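Local structure of TRAP dicarboxylate transporter-DctP subunit (Desulfovibrio salexigens, 4N6D) at residues A28-P39 with K62-L73; M84-L95 with P234-S243. The protein probably binds a small organic acid in the periplasm and delivers it to a TRAP-type membrane transporter, as its solute-binding component. One frame throughout, in Å; residues are numbered along the deposited sequence.

Contact 1 of 2, residues A28-P39 with K62-L73; sequences ADISLSYANFPP and KVQVQTYPGSTL
Ser31 OG accepts two amide hydrogens from the neighbouring strand. Gln66 NE2 lies 2.8 Å from Ser31 OG, which is tilted out of the Gln66 amide plane. Gln64 NE2 reaches the same Ser31 OG at 3.1 Å, nearly straight (164°), with the oxygen in the Gln64 amide plane. Gln66 gets there by a bend at chi2 (72°). The other end of the Gln64 amide is used too: OE1 accepts from a water that in turn accepts from Ala28 N.

The backbones run parallel. Leu32 N and Tyr34 N donate to Gln64 O and Gln66 O, while Ile30 O, Leu32 O and Tyr34 O accept from Gln64 N, Gln66 N and Tyr68 N. These are the two strands of a right-handed beta-alpha-beta unit, with helix 43-58 as the crossover. Lys62 O takes two donors, Asp29 N and Ile30 N. On the helix side Leu32 CD1 meets Val63 CG1 at 3.8 Å, and Tyr34 OH is hydrogen-bonded to Gln47 NE2.

Past the strands, the type I' turn from Pro69 to Thr72 holds residues 36-38. Asn36 N donates to Tyr68 O, Ser71 N to Asn36 O, and Gly70 N to Pro38 O. Ser71 OG donates in the carbonyl plane to a lone pair of Phe37 O, 2.8 Å away.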
loop_
_atom_site.group_PDB
_atom_site.type_symbol
_atom_site.label_atom_id
_atom_site.label_comp_id
_atom_site.label_asym_id
_atom_site.label_seq_id
_atom_site.Cartn_x
_atom_site.Cartn_y
_atom_site.Cartn_z
ATOM N N ALA A 28 -0.981 33.508 0.070
ATOM C CA ALA A 28 -2.091 32.687 0.535
ATOM C C ALA A 28 -2.618 33.177 1.870
ATOM O O ALA A 28 -1.881 33.782 2.652
ATOM C CB ALA A 28 -1.646 31.228 0.649
ATOM N N ASP A 29 -3.896 32.903 2.131
ATOM C CA ASP A 29 -4.509 33.221 3.413
ATOM C C ASP A 29 -4.624 31.992 4.302
ATOM O O ASP A 29 -4.922 32.111 5.481
ATOM C CB ASP A 29 -5.912 33.781 3.200
ATOM C CG ASP A 29 -5.908 35.115 2.481
ATOM O OD1 ASP A 29 -5.174 36.024 2.924
ATOM O OD2 ASP A 29 -6.634 35.241 1.467
ATOM N N ILE A 30 -4.414 30.813 3.726
ATOM C CA ILE A 30 -4.539 29.558 4.462
ATOM C C ILE A 30 -3.250 28.807 4.248
ATOM O O ILE A 30 -2.812 28.637 3.105
ATOM C CB ILE A 30 -5.716 28.707 3.914
ATOM C CG1 ILE A 30 -7.064 29.393 4.163
ATOM C CG2 ILE A 30 -5.729 27.333 4.558
ATOM C CD1 ILE A 30 -8.193 28.812 3.320
ATOM N N SER A 31 -2.626 28.372 5.338
ATOM C CA SER A 31 -1.331 27.716 5.269
ATOM C C SER A 31 -1.461 26.373 5.957
ATOM O O SER A 31 -1.898 26.302 7.107
ATOM C CB SER A 31 -0.265 28.558 5.971
ATOM O OG SER A 31 1.039 27.987 5.830
ATOM N N LEU A 32 -1.116 25.302 5.254
ATOM C CA LEU A 32 -1.265 23.963 5.813
ATOM C C LEU A 32 0.066 23.215 5.822
ATOM O O LEU A 32 0.756 23.165 4.800
ATOM C CB LEU A 32 -2.254 23.170 4.981
ATOM C CG LEU A 32 -3.653 23.772 4.871
ATOM C CD1 LEU A 32 -4.466 23.055 3.818
ATOM C CD2 LEU A 32 -4.326 23.754 6.240
ATOM N N SER A 33 0.396 22.578 6.937
ATOM C CA SER A 33 1.554 21.704 7.006
ATOM C C SER A 33 1.135 20.259 6.728
ATOM O O SER A 33 0.070 19.836 7.153
ATOM C CB SER A 33 2.216 21.784 8.386
ATOM O OG SER A 33 1.245 21.483 9.380
ATOM N N TYR A 34 1.980 19.516 6.012
ATOM C CA TYR A 34 1.671 18.161 5.592
ATOM C C TYR A 34 2.855 17.279 5.997
ATOM O O TYR A 34 3.952 17.349 5.415
ATOM C CB TYR A 34 1.387 18.197 4.079
ATOM C CG TYR A 34 0.815 16.962 3.424
ATOM C CD1 TYR A 34 -0.076 17.093 2.378
ATOM C CD2 TYR A 34 1.204 15.681 3.788
ATOM C CE1 TYR A 34 -0.580 15.980 1.709
ATOM C CE2 TYR A 34 0.691 14.565 3.132
ATOM C CZ TYR A 34 -0.192 14.730 2.086
ATOM O OH TYR A 34 -0.709 13.659 1.391
ATOM N N ALA A 35 2.641 16.493 7.053
ATOM C CA ALA A 35 3.656 15.590 7.585
ATOM C C ALA A 35 3.627 14.272 6.825
ATOM O O ALA A 35 2.567 13.786 6.468
ATOM C CB ALA A 35 3.419 15.346 9.070
ATOM N N ASN A 36 4.799 13.698 6.596
ATOM C CA ASN A 36 4.906 12.424 5.906
ATOM C C ASN A 36 6.129 11.684 6.421
ATOM O O ASN A 36 7.210 12.252 6.471
ATOM C CB ASN A 36 4.997 12.676 4.402
ATOM C CG ASN A 36 4.225 11.676 3.599
ATOM O OD1 ASN A 36 4.189 10.488 3.936
ATOM N ND2 ASN A 36 3.599 12.146 2.521
ATOM N N PHE A 37 5.974 10.428 6.816
ATOM C CA PHE A 37 7.040 9.743 7.528
ATOM C C PHE A 37 8.202 9.186 6.649
ATOM O O PHE A 37 9.365 9.207 7.078
ATOM C CB PHE A 37 6.465 8.645 8.430
ATOM C CG PHE A 37 5.883 7.492 7.681
ATOM C CD1 PHE A 37 6.698 6.456 7.221
ATOM C CD2 PHE A 37 4.523 7.439 7.419
ATOM C CE1 PHE A 37 6.157 5.394 6.513
ATOM C CE2 PHE A 37 3.977 6.387 6.702
ATOM C CZ PHE A 37 4.801 5.361 6.248
ATOM N N PRO A 38 7.896 8.702 5.436
ATOM C CA PRO A 38 8.953 8.063 4.651
ATOM C C PRO A 38 9.818 9.080 3.911
ATOM O O PRO A 38 9.486 10.270 3.894
ATOM C CB PRO A 38 8.173 7.218 3.642
ATOM C CG PRO A 38 6.943 7.989 3.395
ATOM C CD PRO A 38 6.604 8.703 4.715
ATOM N N PRO A 39 10.935 8.630 3.329
ATOM C CA PRO A 39 11.804 9.547 2.583
ATOM C C PRO A 39 11.127 10.224 1.386
ATOM O O PRO A 39 10.201 9.673 0.789
ATOM C CB PRO A 39 12.924 8.638 2.086
ATOM C CG PRO A 39 12.945 7.502 3.048
ATOM C CD PRO A 39 11.513 7.276 3.412
ATOM N N LYS A 62 -4.928 30.687 -2.862
ATOM C CA LYS A 62 -5.509 30.982 -1.556
ATOM C C LYS A 62 -4.981 30.057 -0.470
ATOM O O LYS A 62 -4.920 30.438 0.697
ATOM C CB LYS A 62 -7.030 30.901 -1.596
ATOM C CG LYS A 62 -7.667 32.066 -2.330
ATOM C CD LYS A 62 -9.176 31.995 -2.218
ATOM C CE LYS A 62 -9.696 30.714 -2.820
ATOM N NZ LYS A 62 -11.173 30.650 -2.796
ATOM N N VAL A 63 -4.599 28.850 -0.861
ATOM C CA VAL A 63 -4.005 27.880 0.056
ATOM C C VAL A 63 -2.561 27.636 -0.333
ATOM O O VAL A 63 -2.248 27.498 -1.523
ATOM C CB VAL A 63 -4.732 26.509 -0.025
ATOM C CG1 VAL A 63 -4.064 25.470 0.882
ATOM C CG2 VAL A 63 -6.191 26.664 0.348
ATOM N N GLN A 64 -1.682 27.609 0.660
ATOM C CA GLN A 64 -0.321 27.139 0.471
ATOM C C GLN A 64 -0.107 25.922 1.366
ATOM O O GLN A 64 -0.681 25.831 2.448
ATOM C CB GLN A 64 0.711 28.237 0.782
ATOM C CG GLN A 64 0.800 28.629 2.221
ATOM C CD GLN A 64 1.805 29.742 2.447
ATOM O OE1 GLN A 64 2.086 30.543 1.539
ATOM N NE2 GLN A 64 2.359 29.799 3.652
ATOM N N VAL A 65 0.729 24.998 0.906
ATOM C CA VAL A 65 1.043 23.777 1.649
ATOM C C VAL A 65 2.556 23.653 1.849
ATOM O O VAL A 65 3.332 23.740 0.882
ATOM C CB VAL A 65 0.542 22.542 0.863
ATOM C CG1 VAL A 65 0.786 21.256 1.671
ATOM C CG2 VAL A 65 -0.917 22.686 0.536
ATOM N N GLN A 66 2.993 23.507 3.100
ATOM C CA GLN A 66 4.386 23.190 3.380
ATOM C C GLN A 66 4.494 21.707 3.672
ATOM O O GLN A 66 3.791 21.192 4.537
ATOM C CB GLN A 66 4.906 23.918 4.618
ATOM C CG GLN A 66 5.074 25.393 4.440
ATOM C CD GLN A 66 3.741 26.079 4.370
ATOM O OE1 GLN A 66 3.415 26.725 3.373
ATOM N NE2 GLN A 66 2.955 25.947 5.436
ATOM N N THR A 67 5.385 21.035 2.953
ATOM C CA THR A 67 5.557 19.600 3.108
ATOM C C THR A 67 6.772 19.241 3.960
ATOM O O THR A 67 7.818 19.906 3.932
ATOM C CB THR A 67 5.651 18.912 1.753
ATOM O OG1 THR A 67 6.812 19.366 1.053
ATOM C CG2 THR A 67 4.403 19.182 0.916
ATOM N N TYR A 68 6.621 18.149 4.705
ATOM C CA TYR A 68 7.649 17.668 5.596
ATOM C C TYR A 68 7.867 16.168 5.392
ATOM O O TYR A 68 7.436 15.362 6.213
ATOM C CB TYR A 68 7.229 17.948 7.037
ATOM C CG TYR A 68 7.147 19.421 7.370
ATOM C CD1 TYR A 68 6.021 20.157 7.080
ATOM C CD2 TYR A 68 8.209 20.062 7.982
ATOM C CE1 TYR A 68 5.933 21.504 7.391
ATOM C CE2 TYR A 68 8.145 21.387 8.298
ATOM C CZ TYR A 68 7.006 22.114 8.009
ATOM O OH TYR A 68 6.983 23.449 8.325
ATOM N N PRO A 69 8.535 15.797 4.290
ATOM C CA PRO A 69 8.906 14.405 4.048
ATOM C C PRO A 69 9.934 13.927 5.064
ATOM O O PRO A 69 10.578 14.726 5.752
ATOM C CB PRO A 69 9.547 14.456 2.663
ATOM C CG PRO A 69 10.137 15.830 2.600
ATOM C CD PRO A 69 9.125 16.697 3.274
ATOM N N GLY A 70 10.090 12.617 5.163
ATOM C CA GLY A 70 11.156 12.052 5.952
ATOM C C GLY A 70 11.097 12.365 7.437
ATOM O O GLY A 70 12.128 12.496 8.104
ATOM N N SER A 71 9.876 12.465 7.956
ATOM C CA SER A 71 9.654 12.505 9.389
ATOM C C SER A 71 10.228 13.769 10.020
ATOM O O SER A 71 10.586 13.787 11.205
ATOM C CB SER A 71 10.245 11.259 10.057
ATOM O OG SER A 71 9.515 10.090 9.707
ATOM N N THR A 72 10.275 14.839 9.237
ATOM C CA THR A 72 10.839 16.099 9.734
ATOM C C THR A 72 9.887 16.915 10.600
ATOM O O THR A 72 10.315 17.826 11.292
ATOM C CB THR A 72 11.353 16.998 8.623
ATOM O OG1 THR A 72 10.350 17.217 7.621
ATOM C CG2 THR A 72 12.625 16.384 7.996
ATOM N N LEU A 73 8.599 16.605 10.558
ATOM C CA LEU A 73 7.654 17.236 11.478
ATOM C C LEU A 73 7.033 16.168 12.374
ATOM O O LEU A 73 7.174 16.226 13.585
ATOM C CB LEU A 73 6.587 17.987 10.694
ATOM C CG LEU A 73 5.481 18.709 11.461
ATOM C CD1 LEU A 73 6.048 19.658 12.480
ATOM C CD2 LEU A 73 4.536 19.441 10.463
HETATM O O HOH W 1 1.693 33.169 1.067
#

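Contact 2 of 2, residues M84-L95 with P234-S243; sequences MQGQADIGCVSL and PFAIIMNMNS. With EDO (1,2-ethanediol), chain E.
Ile90 lays its CG2 branch against CG2 of Ile237, 3.5 Å away, and its CG1 against CG of Met239. The two isoleucines cross at a slant. Further along the same face, Ile237 CD1 touches Cys92 CB and SG. Cys92 SG also lies 3.8 Å from Phe235 CD2, an oblique sulfur-aromatic contact. A chi1 of -178° swings the sulfur away from the backbone N of Cys92, to where SG meets both Ile237 CD1 and the Phe235 ring. Helix 43-58 packs on this face, with Trp51 on Ile90 and Pro44 on Phe235.

On the other face, Val93 CG2 meets Ile238 CD1 at 3.8 Å. Just past the end of strand 90-94, Leu95 spreads its two methyls, CD1 onto the Pro234 ring and CD2 onto Ala236 CB.

Strands 90-94 and 234-240 are antiparallel neighbours in the mixed five-stranded sheet of this periplasmic binding protein lobe; strand 234-240 runs against 139-146 on its other side as well. Gly91 with Ile238 and Val93 with Ala236 are hydrogen-bonded pairs. Leu95 N donates to Pro234 O, which also accepts from a water touching Ser94 OG. O1 of a 1,2-ethanediol, probably from the crystallisation liquor, accepts from Ser94 N at 2.8 Å.

At the far end, Asp89 O accepts from Asn240 N. Asp89 OD1 receives Ser243 OG on its anti lone pair, at 2.6 Å. Asn240 is the N-cap of helix 241-245: its OD1 accepts from Ser243 N, and its ND2 donates to Val83 O. Helix 79-85 ends there in a Schellman motif at Gly86, and its Met84 touches the bound triiodobenzene dicarboxylate.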
loop_
_atom_site.group_PDB
_atom_site.type_symbol
_atom_site.label_atom_id
_atom_site.label_comp_id
_atom_site.label_asym_id
_atom_site.label_seq_id
_atom_site.Cartn_x
_atom_site.Cartn_y
_atom_site.Cartn_z
ATOM N N MET A 84 -4.034 14.918 15.242
ATOM C CA MET A 84 -5.192 15.125 16.110
ATOM C C MET A 84 -4.990 16.365 16.956
ATOM O O MET A 84 -5.933 17.118 17.225
ATOM C CB MET A 84 -5.397 13.912 17.019
ATOM C CG MET A 84 -5.870 12.683 16.289
ATOM S SD MET A 84 -6.022 11.221 17.333
ATOM C CE MET A 84 -7.079 11.947 18.475
ATOM N N GLN A 85 -3.750 16.584 17.379
ATOM C CA GLN A 85 -3.395 17.716 18.231
ATOM C C GLN A 85 -3.117 19.001 17.455
ATOM O O GLN A 85 -2.995 20.066 18.051
ATOM C CB GLN A 85 -2.187 17.360 19.104
ATOM C CG GLN A 85 -2.525 16.316 20.147
ATOM C CD GLN A 85 -1.363 15.960 21.054
ATOM O OE1 GLN A 85 -0.257 15.674 20.589
ATOM N NE2 GLN A 85 -1.614 15.963 22.361
ATOM N N GLY A 86 -3.020 18.903 16.128
ATOM C CA GLY A 86 -2.769 20.063 15.296
ATOM C C GLY A 86 -1.291 20.416 15.131
ATOM O O GLY A 86 -0.960 21.486 14.598
ATOM N N GLN A 87 -0.401 19.537 15.584
ATOM C CA GLN A 87 1.021 19.751 15.366
ATOM C C GLN A 87 1.337 19.804 13.884
ATOM O O GLN A 87 2.277 20.498 13.459
ATOM C CB GLN A 87 1.839 18.636 15.979
ATOM C CG GLN A 87 2.011 18.732 17.445
ATOM C CD GLN A 87 2.890 17.617 17.937
ATOM O OE1 GLN A 87 4.049 17.509 17.532
ATOM N NE2 GLN A 87 2.337 16.755 18.778
ATOM N N ALA A 88 0.572 19.034 13.104
ATOM C CA ALA A 88 0.543 19.174 11.661
ATOM C C ALA A 88 -0.910 19.244 11.259
ATOM O O ALA A 88 -1.764 18.679 11.936
ATOM C CB ALA A 88 1.207 18.004 10.958
ATOM N N ASP A 89 -1.202 19.941 10.165
ATOM C CA ASP A 89 -2.567 19.980 9.661
ATOM C C ASP A 89 -2.969 18.680 8.981
ATOM O O ASP A 89 -4.125 18.268 9.058
ATOM C CB ASP A 89 -2.778 21.153 8.697
ATOM C CG ASP A 89 -2.541 22.508 9.379
ATOM O OD1 ASP A 89 -3.362 22.887 10.249
ATOM O OD2 ASP A 89 -1.530 23.172 9.054
ATOM N N ILE A 90 -2.007 18.048 8.327
ATOM C CA ILE A 90 -2.240 16.880 7.492
ATOM C C ILE A 90 -1.126 15.899 7.715
ATOM O O ILE A 90 0.013 16.288 7.992
ATOM C CB ILE A 90 -2.246 17.275 5.984
ATOM C CG1 ILE A 90 -3.332 18.304 5.701
ATOM C CG2 ILE A 90 -2.403 16.028 5.094
ATOM C CD1 ILE A 90 -3.182 18.936 4.297
ATOM N N GLY A 91 -1.443 14.619 7.644
ATOM C CA GLY A 91 -0.434 13.584 7.791
ATOM C C GLY A 91 -0.788 12.325 7.018
ATOM O O GLY A 91 -1.948 12.119 6.646
ATOM N N CYS A 92 0.236 11.507 6.785
ATOM C CA CYS A 92 0.144 10.235 6.048
ATOM C C CYS A 92 0.290 9.051 6.989
ATOM O O CYS A 92 1.302 8.915 7.710
ATOM C CB CYS A 92 1.241 10.174 5.004
ATOM S SG CYS A 92 1.183 8.653 3.989
ATOM N N VAL A 93 -0.720 8.189 6.974
ATOM C CA VAL A 93 -0.755 7.030 7.849
ATOM C C VAL A 93 -0.693 5.728 7.057
ATOM O O VAL A 93 -1.482 5.514 6.149
ATOM C CB VAL A 93 -2.015 7.037 8.711
ATOM C CG1 VAL A 93 -2.073 5.793 9.598
ATOM C CG2 VAL A 93 -2.088 8.321 9.560
ATOM N N SER A 94 0.241 4.854 7.425
ATOM C CA SER A 94 0.277 3.484 6.925
ATOM C C SER A 94 -0.554 2.642 7.880
ATOM O O SER A 94 -0.151 2.404 9.007
ATOM C CB SER A 94 1.715 2.970 6.881
ATOM O OG SER A 94 1.759 1.619 6.435
ATOM N N LEU A 95 -1.728 2.198 7.447
ATOM C CA LEU A 95 -2.665 1.598 8.392
ATOM C C LEU A 95 -2.113 0.354 9.089
ATOM O O LEU A 95 -2.429 0.108 10.247
ATOM C CB LEU A 95 -3.998 1.255 7.721
ATOM C CG LEU A 95 -4.655 2.346 6.875
ATOM C CD1 LEU A 95 -6.037 1.844 6.394
ATOM C CD2 LEU A 95 -4.823 3.663 7.637
ATOM N N PRO A 234 -2.270 -0.408 2.674
ATOM C CA PRO A 234 -3.140 0.758 2.537
ATOM C C PRO A 234 -2.681 1.962 3.382
ATOM O O PRO A 234 -2.141 1.812 4.490
ATOM C CB PRO A 234 -4.479 0.251 3.058
ATOM C CG PRO A 234 -4.100 -0.745 4.122
ATOM C CD PRO A 234 -2.815 -1.376 3.646
ATOM N N PHE A 235 -2.951 3.146 2.841
ATOM C CA PHE A 235 -2.576 4.411 3.473
ATOM C C PHE A 235 -3.777 5.338 3.494
ATOM O O PHE A 235 -4.630 5.273 2.606
ATOM C CB PHE A 235 -1.499 5.122 2.642
ATOM C CG PHE A 235 -0.170 4.418 2.601
ATOM C CD1 PHE A 235 0.040 3.322 1.769
ATOM C CD2 PHE A 235 0.879 4.867 3.368
ATOM C CE1 PHE A 235 1.248 2.688 1.732
ATOM C CE2 PHE A 235 2.110 4.235 3.328
ATOM C CZ PHE A 235 2.286 3.137 2.507
ATOM N N ALA A 236 -3.817 6.216 4.493
ATOM C CA ALA A 236 -4.780 7.299 4.536
ATOM C C ALA A 236 -4.071 8.626 4.710
ATOM O O ALA A 236 -3.088 8.721 5.450
ATOM C CB ALA A 236 -5.775 7.092 5.684
ATOM N N ILE A 237 -4.561 9.638 4.009
ATOM C CA ILE A 237 -4.144 11.021 4.257
ATOM C C ILE A 237 -5.220 11.684 5.106
ATOM O O ILE A 237 -6.389 11.786 4.705
ATOM C CB ILE A 237 -3.924 11.792 2.958
ATOM C CG1 ILE A 237 -2.912 11.063 2.043
ATOM C CG2 ILE A 237 -3.490 13.229 3.276
ATOM C CD1 ILE A 237 -1.560 10.751 2.709
ATOM N N ILE A 238 -4.830 12.083 6.313
ATOM C CA ILE A 238 -5.776 12.614 7.295
ATOM C C ILE A 238 -5.500 14.082 7.572
ATOM O O ILE A 238 -4.349 14.518 7.533
ATOM C CB ILE A 238 -5.735 11.807 8.644
ATOM C CG1 ILE A 238 -4.315 11.710 9.217
ATOM C CG2 ILE A 238 -6.334 10.406 8.452
ATOM C CD1 ILE A 238 -4.255 11.229 10.690
ATOM N N MET A 239 -6.569 14.823 7.866
ATOM C CA MET A 239 -6.453 16.232 8.188
ATOM C C MET A 239 -7.119 16.519 9.532
ATOM O O MET A 239 -8.179 15.969 9.851
ATOM C CB MET A 239 -7.102 17.056 7.077
ATOM C CG MET A 239 -7.059 18.551 7.336
ATOM S SD MET A 239 -7.583 19.509 5.905
ATOM C CE MET A 239 -6.909 21.104 6.310
ATOM N N ASN A 240 -6.480 17.385 10.306
ATOM C CA ASN A 240 -6.997 17.817 11.602
ATOM C C ASN A 240 -8.371 18.458 11.415
ATOM O O ASN A 240 -8.570 19.238 10.478
ATOM C CB ASN A 240 -6.024 18.827 12.204
ATOM C CG ASN A 240 -6.564 19.470 13.443
ATOM O OD1 ASN A 240 -7.234 20.495 13.365
ATOM N ND2 ASN A 240 -6.260 18.890 14.604
ATOM N N MET A 241 -9.325 18.106 12.266
ATOM C CA MET A 241 -10.690 18.583 12.084
ATOM C C MET A 241 -10.821 20.093 12.253
ATOM O O MET A 241 -11.582 20.734 11.519
ATOM C CB MET A 241 -11.656 17.870 13.032
ATOM C CG MET A 241 -13.081 18.161 12.709
ATOM S SD MET A 241 -13.568 17.322 11.215
ATOM C CE MET A 241 -13.572 15.636 11.820
ATOM N N ASN A 242 -10.114 20.692 13.212
ATOM C CA ASN A 242 -10.159 22.149 13.299
ATOM C C ASN A 242 -9.611 22.822 12.040
ATOM O O ASN A 242 -10.161 23.812 11.550
ATOM C CB ASN A 242 -9.407 22.624 14.542
ATOM C CG ASN A 242 -10.059 22.151 15.812
ATOM O OD1 ASN A 242 -9.550 21.266 16.494
ATOM N ND2 ASN A 242 -11.175 22.735 16.141
ATOM N N SER A 243 -8.527 22.275 11.498
ATOM C CA SER A 243 -8.001 22.774 10.241
ATOM C C SER A 243 -9.010 22.654 9.099
ATOM O O SER A 243 -9.189 23.595 8.329
ATOM C CB SER A 243 -6.697 22.051 9.879
ATOM O OG SER A 243 -5.753 22.150 10.954
HETATM C C1 EDO E . 2.760 5.812 10.216
HETATM O O1 EDO E . 1.628 5.004 9.899
HETATM C C2 EDO E . 2.184 7.174 10.541
HETATM O O2 EDO E . 1.092 6.952 11.450
HETATM O O HOH W 2 -0.388 -0.061 5.581
#

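In the fold
From the N terminus, strand 30-35 leads into helix 43-58, and contact 1 closes this short loop when strand 63-68 returns beside it. The chain then passes through helix 79-85 into strand 90-94, which opens contact 2. That contact closes only after 138 intervening residues, when strand 234-240 comes back. The two contacts follow in series and neither nest nor cross. They meet in one sheet, where strand 30-35 lies between 63-68 and 90-94. Ala35 N approaches Ile90 O at 2.8 Å, and Ser33 N approaches Asp89 OD2 at 2.9 Å, both probable hydrogen bonds. Contact 1 includes an outermost strand; contact 2 joins the early chain to a late strand.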